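Local coordinates for sporozoite surface protein 2 (Plasmodium vivax, PDB 4HQO) that probably serves as the adhesive surface receptor for sporozoite gliding motility, represented here by its VWA and thrombospondin type 1 domains, at residues E17-L21 with N121-A125; C216-W222 with C245-S251. The protein carries 4 engineered substitutions. One frame throughout, in Å; residues are numbered along the deposited sequence.

Contact 1: E17-L21 with N121-A125; sequences EQVDL and NREKA. Engineered in segment 17-21: Gln18 (natural residue Ser).
Asp20 and Arg122 form a salt bridge that ties the start of a core strand to a loop beside it. NE and NH1 of Arg122 converge on OD1 of Asp20, the NE–OD1 bond being 2.9 Å and the NH1–OD1 bond 3.0 Å. Both come from the same face of the carboxylate, NH1 from well above its plane, and the carboxylate and guanidinium planes lie 37° apart. The other oxygen is used as well: OD2 of Asp20 accepts a hydrogen bond from the backbone N-H of Arg122 on its syn lone pair (N–OD2 2.8 Å), so one aspartate holds both ends of this residue. A bend in the arginine chain (chi3 -68°) turns the guanidinium back toward the strand.

Gln18, an engineered residue, lies over one face of that guanidinium. Its CB sits 3.7 Å above the plane, offset toward the rim, and its amide runs nearly parallel to the group, the two planes being 11° apart. OE1 of Gln18 also approaches CB of Arg122, and a water joins it to Lys124 N; a second water links the backbone oxygens of Gln18 and Lys124. The methyl of Ala125 packs with its CB 3.7 Å from CB of Gln18 and close to OD2 of Asp20, a place for a small side chain.

Further out, a type I turn from Arg122 to Ala125, closed by Ala125 N to Arg122 O at 3.0 Å, presents the arginine. Arg122 NH1 also bonds to Thr57 O, and Asp20 OD2 accepts from Gln127 NE2, which probably helps the buried carboxylate carry its charge. The turn follows helix 105-117 and leads into strand 126-133, which pairs in parallel with strand 19-26 in the central sheet of the VWA domain; strand 58-65 lies beside strand 19-26 on its other edge.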
loop_
_atom_site.group_PDB
_atom_site.type_symbol
_atom_site.label_atom_id
_atom_site.label_comp_id
_atom_site.label_asym_id
_atom_site.label_seq_id
_atom_site.Cartn_x
_atom_site.Cartn_y
_atom_site.Cartn_z
ATOM N N GLU A 17 2.031 -7.415 5.096
ATOM C CA GLU A 17 2.867 -7.836 3.979
ATOM C C GLU A 17 2.589 -7.039 2.701
ATOM O O GLU A 17 3.448 -6.935 1.827
ATOM C CB GLU A 17 2.730 -9.346 3.730
ATOM C CG GLU A 17 1.448 -9.768 3.027
ATOM C CD GLU A 17 0.241 -9.815 3.955
ATOM O OE1 GLU A 17 0.391 -9.529 5.161
ATOM O OE2 GLU A 17 -0.866 -10.140 3.473
ATOM N N GLN A 18 1.391 -6.475 2.596
ATOM C CA GLN A 18 1.038 -5.669 1.436
ATOM C C GLN A 18 1.648 -4.276 1.553
ATOM O O GLN A 18 1.452 -3.587 2.557
ATOM C CB GLN A 18 -0.481 -5.575 1.286
ATOM C CG GLN A 18 -1.161 -6.918 1.134
ATOM C CD GLN A 18 -2.621 -6.799 0.740
ATOM O OE1 GLN A 18 -3.153 -5.699 0.614
ATOM N NE2 GLN A 18 -3.277 -7.935 0.548
ATOM N N VAL A 19 2.409 -3.887 0.532
ATOM C CA VAL A 19 3.000 -2.553 0.442
ATOM C C VAL A 19 2.771 -2.013 -0.964
ATOM O O VAL A 19 3.133 -2.666 -1.941
ATOM C CB VAL A 19 4.526 -2.566 0.710
ATOM C CG1 VAL A 19 5.109 -1.147 0.603
ATOM C CG2 VAL A 19 4.835 -3.166 2.078
ATOM N N ASP A 20 2.137 -0.848 -1.068
ATOM C CA ASP A 20 2.031 -0.151 -2.350
ATOM C C ASP A 20 3.130 0.898 -2.364
ATOM O O ASP A 20 3.091 1.846 -1.582
ATOM C CB ASP A 20 0.681 0.535 -2.505
ATOM C CG ASP A 20 -0.445 -0.437 -2.737
ATOM O OD1 ASP A 20 -0.195 -1.534 -3.287
ATOM O OD2 ASP A 20 -1.589 -0.089 -2.378
ATOM N N LEU A 21 4.121 0.706 -3.229
ATOM C CA LEU A 21 5.320 1.536 -3.214
ATOM C C LEU A 21 5.362 2.403 -4.467
ATOM O O LEU A 21 5.470 1.900 -5.578
ATOM C CB LEU A 21 6.560 0.648 -3.128
ATOM C CG LEU A 21 7.897 1.259 -2.684
ATOM C CD1 LEU A 21 8.841 0.141 -2.245
ATOM C CD2 LEU A 21 8.539 2.049 -3.794
ATOM N N ASN A 121 -5.264 1.991 -4.757
ATOM C CA ASN A 121 -4.367 1.334 -3.813
ATOM C C ASN A 121 -5.071 0.179 -3.115
ATOM O O ASN A 121 -6.299 0.143 -3.053
ATOM C CB ASN A 121 -3.875 2.328 -2.756
ATOM C CG ASN A 121 -4.990 2.791 -1.835
ATOM O OD1 ASN A 121 -5.931 3.447 -2.270
ATOM N ND2 ASN A 121 -4.885 2.450 -0.552
ATOM N N ARG A 122 -4.303 -0.767 -2.586
ATOM C CA ARG A 122 -4.910 -1.810 -1.760
ATOM C C ARG A 122 -5.212 -1.251 -0.382
ATOM O O ARG A 122 -4.347 -0.645 0.255
ATOM C CB ARG A 122 -4.011 -3.041 -1.671
ATOM C CG ARG A 122 -3.868 -3.768 -2.997
ATOM C CD ARG A 122 -2.744 -4.780 -2.960
ATOM N NE ARG A 122 -1.430 -4.150 -2.852
ATOM C CZ ARG A 122 -0.313 -4.825 -2.595
ATOM N NH1 ARG A 122 0.841 -4.187 -2.504
ATOM N NH2 ARG A 122 -0.352 -6.142 -2.415
ATOM N N GLU A 123 -6.449 -1.457 0.062
ATOM C CA GLU A 123 -6.949 -0.913 1.326
ATOM C C GLU A 123 -6.065 -1.245 2.531
ATOM O O GLU A 123 -5.818 -0.398 3.386
ATOM C CB GLU A 123 -8.366 -1.430 1.574
ATOM C CG GLU A 123 -9.220 -0.546 2.447
ATOM C CD GLU A 123 -10.637 -1.071 2.564
ATOM O OE1 GLU A 123 -11.544 -0.278 2.895
ATOM O OE2 GLU A 123 -10.843 -2.279 2.321
ATOM N N LYS A 124 -5.585 -2.481 2.587
ATOM C CA LYS A 124 -4.803 -2.942 3.732
ATOM C C LYS A 124 -3.304 -2.730 3.565
ATOM O O LYS A 124 -2.516 -3.099 4.438
ATOM C CB LYS A 124 -5.082 -4.424 3.990
ATOM C CG LYS A 124 -6.501 -4.707 4.472
ATOM C CD LYS A 124 -6.743 -6.200 4.624
ATOM C CE LYS A 124 -8.109 -6.484 5.238
ATOM N NZ LYS A 124 -8.352 -7.945 5.386
ATOM N N ALA A 125 -2.904 -2.143 2.442
ATOM C CA ALA A 125 -1.482 -2.006 2.150
ATOM C C ALA A 125 -0.867 -0.757 2.771
ATOM O O ALA A 125 -1.488 0.308 2.805
ATOM C CB ALA A 125 -1.243 -2.020 0.638
HETATM O O HOH W 1 -5.829 -4.824 0.786
HETATM O O HOH W 2 -0.107 -4.009 5.018
#

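Contact 2: C216-W222 with C245-S251; sequences CGPWDPW and CTTHMVS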
loop_
_atom_site.group_PDB
_atom_site.type_symbol
_atom_site.label_atom_id
_atom_site.label_comp_id
_atom_site.label_asym_id
_atom_site.label_seq_id
_atom_site.Cartn_x
_atom_site.Cartn_y
_atom_site.Cartn_z
ATOM N N CYS A 216 -23.686 -12.068 12.537
ATOM C CA CYS A 216 -24.351 -13.156 11.825
ATOM C C CYS A 216 -25.772 -12.808 11.387
ATOM O O CYS A 216 -26.366 -13.514 10.571
ATOM C CB CYS A 216 -24.357 -14.427 12.675
ATOM S SG CYS A 216 -22.732 -15.173 12.878
ATOM N N GLY A 217 -26.312 -11.722 11.927
ATOM C CA GLY A 217 -27.656 -11.294 11.584
ATOM C C GLY A 217 -28.709 -12.013 12.402
ATOM O O GLY A 217 -28.399 -12.960 13.124
ATOM N N PRO A 218 -29.968 -11.564 12.296
ATOM C CA PRO A 218 -31.070 -12.163 13.056
ATOM C C PRO A 218 -31.519 -13.497 12.465
ATOM O O PRO A 218 -31.274 -13.770 11.287
ATOM C CB PRO A 218 -32.184 -11.124 12.918
ATOM C CG PRO A 218 -31.914 -10.470 11.608
ATOM C CD PRO A 218 -30.416 -10.432 11.467
ATOM N N TRP A 219 -32.164 -14.321 13.283
ATOM C CA TRP A 219 -32.729 -15.577 12.808
ATOM C C TRP A 219 -34.108 -15.333 12.220
ATOM O O TRP A 219 -34.805 -14.401 12.620
ATOM C CB TRP A 219 -32.864 -16.585 13.952
ATOM C CG TRP A 219 -31.571 -17.103 14.497
ATOM C CD1 TRP A 219 -30.882 -16.619 15.570
ATOM C CD2 TRP A 219 -30.818 -18.222 14.009
ATOM N NE1 TRP A 219 -29.743 -17.360 15.775
ATOM C CE2 TRP A 219 -29.681 -18.349 14.832
ATOM C CE3 TRP A 219 -30.995 -19.120 12.951
ATOM C CZ2 TRP A 219 -28.723 -19.341 14.629
ATOM C CZ3 TRP A 219 -30.041 -20.104 12.755
ATOM C CH2 TRP A 219 -28.922 -20.207 13.591
ATOM N N ASP A 220 -34.504 -16.174 11.271
ATOM C CA ASP A 220 -35.891 -16.215 10.847
ATOM C C ASP A 220 -36.663 -16.827 12.011
ATOM O O ASP A 220 -36.056 -17.416 12.907
ATOM C CB ASP A 220 -36.050 -17.057 9.576
ATOM C CG ASP A 220 -35.408 -16.409 8.357
ATOM O OD1 ASP A 220 -34.964 -15.245 8.457
ATOM O OD2 ASP A 220 -35.357 -17.061 7.293
ATOM N N PRO A 221 -37.996 -16.667 12.025
ATOM C CA PRO A 221 -38.798 -17.272 13.092
ATOM C C PRO A 221 -38.653 -18.789 13.153
ATOM O O PRO A 221 -38.440 -19.426 12.123
ATOM C CB PRO A 221 -40.229 -16.909 12.692
ATOM C CG PRO A 221 -40.086 -15.638 11.942
ATOM C CD PRO A 221 -38.803 -15.771 11.176
ATOM N N TRP A 222 -38.764 -19.347 14.356
ATOM C CA TRP A 222 -38.810 -20.794 14.542
ATOM C C TRP A 222 -39.943 -21.388 13.724
ATOM O O TRP A 222 -41.003 -20.782 13.591
ATOM C CB TRP A 222 -39.028 -21.144 16.017
ATOM C CG TRP A 222 -37.817 -20.971 16.881
ATOM C CD1 TRP A 222 -37.531 -19.911 17.688
ATOM C CD2 TRP A 222 -36.728 -21.893 17.028
ATOM N NE1 TRP A 222 -36.331 -20.114 18.330
ATOM C CE2 TRP A 222 -35.821 -21.324 17.944
ATOM C CE3 TRP A 222 -36.437 -23.147 16.476
ATOM C CZ2 TRP A 222 -34.636 -21.962 18.316
ATOM C CZ3 TRP A 222 -35.263 -23.779 16.850
ATOM C CH2 TRP A 222 -34.376 -23.184 17.759
ATOM N N CYS A 245 -20.349 -17.849 10.140
ATOM C CA CYS A 245 -21.669 -17.805 10.765
ATOM C C CYS A 245 -22.491 -19.081 10.601
ATOM O O CYS A 245 -22.575 -19.650 9.512
ATOM C CB CYS A 245 -22.466 -16.607 10.247
ATOM S SG CYS A 245 -21.990 -15.036 10.987
ATOM N N THR A 246 -23.091 -19.518 11.703
ATOM C CA THR A 246 -24.056 -20.606 11.693
ATOM C C THR A 246 -25.336 -20.105 11.036
ATOM O O THR A 246 -25.732 -18.959 11.247
ATOM C CB THR A 246 -24.363 -21.066 13.132
ATOM O OG1 THR A 246 -23.162 -21.558 13.742
ATOM C CG2 THR A 246 -25.419 -22.156 13.146
ATOM N N THR A 247 -25.978 -20.948 10.233
ATOM C CA THR A 247 -27.184 -20.534 9.520
ATOM C C THR A 247 -28.395 -21.414 9.812
ATOM O O THR A 247 -29.528 -21.059 9.479
ATOM C CB THR A 247 -26.947 -20.498 8.006
ATOM O OG1 THR A 247 -26.509 -21.787 7.561
ATOM C CG2 THR A 247 -25.889 -19.472 7.674
ATOM N N HIS A 248 -28.159 -22.568 10.421
ATOM C CA HIS A 248 -29.251 -23.460 10.779
ATOM C C HIS A 248 -29.121 -23.873 12.235
ATOM O O HIS A 248 -28.022 -23.912 12.787
ATOM C CB HIS A 248 -29.283 -24.690 9.870
ATOM C CG HIS A 248 -30.540 -25.497 9.991
ATOM N ND1 HIS A 248 -31.744 -25.081 9.473
ATOM C CD2 HIS A 248 -30.776 -26.697 10.576
ATOM C CE1 HIS A 248 -32.673 -25.990 9.727
ATOM N NE2 HIS A 248 -32.106 -26.979 10.395
ATOM N N MET A 249 -30.254 -24.184 12.849
ATOM C CA MET A 249 -30.308 -24.457 14.272
ATOM C C MET A 249 -31.554 -25.276 14.560
ATOM O O MET A 249 -32.654 -24.891 14.173
ATOM C CB MET A 249 -30.354 -23.136 15.036
ATOM C CG MET A 249 -30.530 -23.267 16.528
ATOM S SD MET A 249 -30.625 -21.643 17.307
ATOM C CE MET A 249 -30.712 -22.111 19.032
ATOM N N VAL A 250 -31.382 -26.413 15.223
ATOM C CA VAL A 250 -32.503 -27.295 15.523
ATOM C C VAL A 250 -32.669 -27.451 17.031
ATOM O O VAL A 250 -31.686 -27.544 17.766
ATOM C CB VAL A 250 -32.327 -28.682 14.857
ATOM C CG1 VAL A 250 -33.536 -29.573 15.122
ATOM C CG2 VAL A 250 -32.111 -28.523 13.360
ATOM N N SER A 251 -33.916 -27.465 17.489
ATOM C CA SER A 251 -34.211 -27.612 18.908
ATOM C C SER A 251 -35.461 -28.461 19.128
ATOM O O SER A 251 -36.232 -28.698 18.198
ATOM C CB SER A 251 -34.385 -26.239 19.556
ATOM O OG SER A 251 -34.721 -26.365 20.925
#
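Met249 meets the rings of Trp219 and Trp222, and this packing of tryptophans from an irregular first segment against a beta-strand belongs to the thrombospondin type 1 fold. In that fold, tryptophans of a WxxW sequence are layered with arginines from a neighbouring strand, and disulfides close the ends.

The sulfur of Met249 lies over the face of the Trp219 six-membered ring, 4.3 Å from its centroid and 23° off the normal, a Met-aromatic contact in which the two side chains cross at about a right angle. CB of Met249 reaches the same ring, 3.6 Å from CH2 of Trp219. With CG anti to the backbone N (chi1 175°) and the rest of the chain extended, the methionine is straight enough to carry its far end on to the second indole. There SD stands obliquely to the Trp222 ring, 5.0 Å from the six-membered centroid, while CE is 4.0 Å from CZ2 of Trp222. A long, flexible thioether suits this place because it can address two large rings at different angles.

Each indole turns the benzo end of its ring toward segment 245-251. CZ3 of Trp219 comes near Thr247 O, which stands obliquely to the ring, His248 N lies by the ring edge, and CG2 of Thr246 approaches CH2 of Trp219. CH2 of Trp222 packs 3.5 Å from CB of Ser251, again oblique, whose small side chain suits so close a ring.

Arg236 of strand 232-237 and Arg238 just beyond it make cation-pi contacts with Trp219, and His234 of that strand stacks on Trp222. Where the segments begin, a disulfide joins Cys216 to Cys245, with an SG–SG bond of 2.0 Å and a torsion about the two sulfurs of -92°.

Contact 1 closes before contact 2 opens along the chain, and the two share no sheet: their centres lie about 37 Å apart and their nearest atoms about 16 Å. Contact 1 lies where strand 19-26 of the central VWA sheet begins, against the loop leading into strand 126-133; contact 2 belongs to the slender thrombospondin type 1 domain. Between them runs the two-stranded antiparallel ribbon of strands 7-15 and 207-215, with the disulfide Cys15–Cys207 at its VWA end. The ribbon leads into both: strand 7-15 precedes 17-21, and strand 207-215 runs straight into 216-222. The elongated receptor thus holds two separately packed adhesive domains joined by an extensible linker, consistent with a change of shape during gliding.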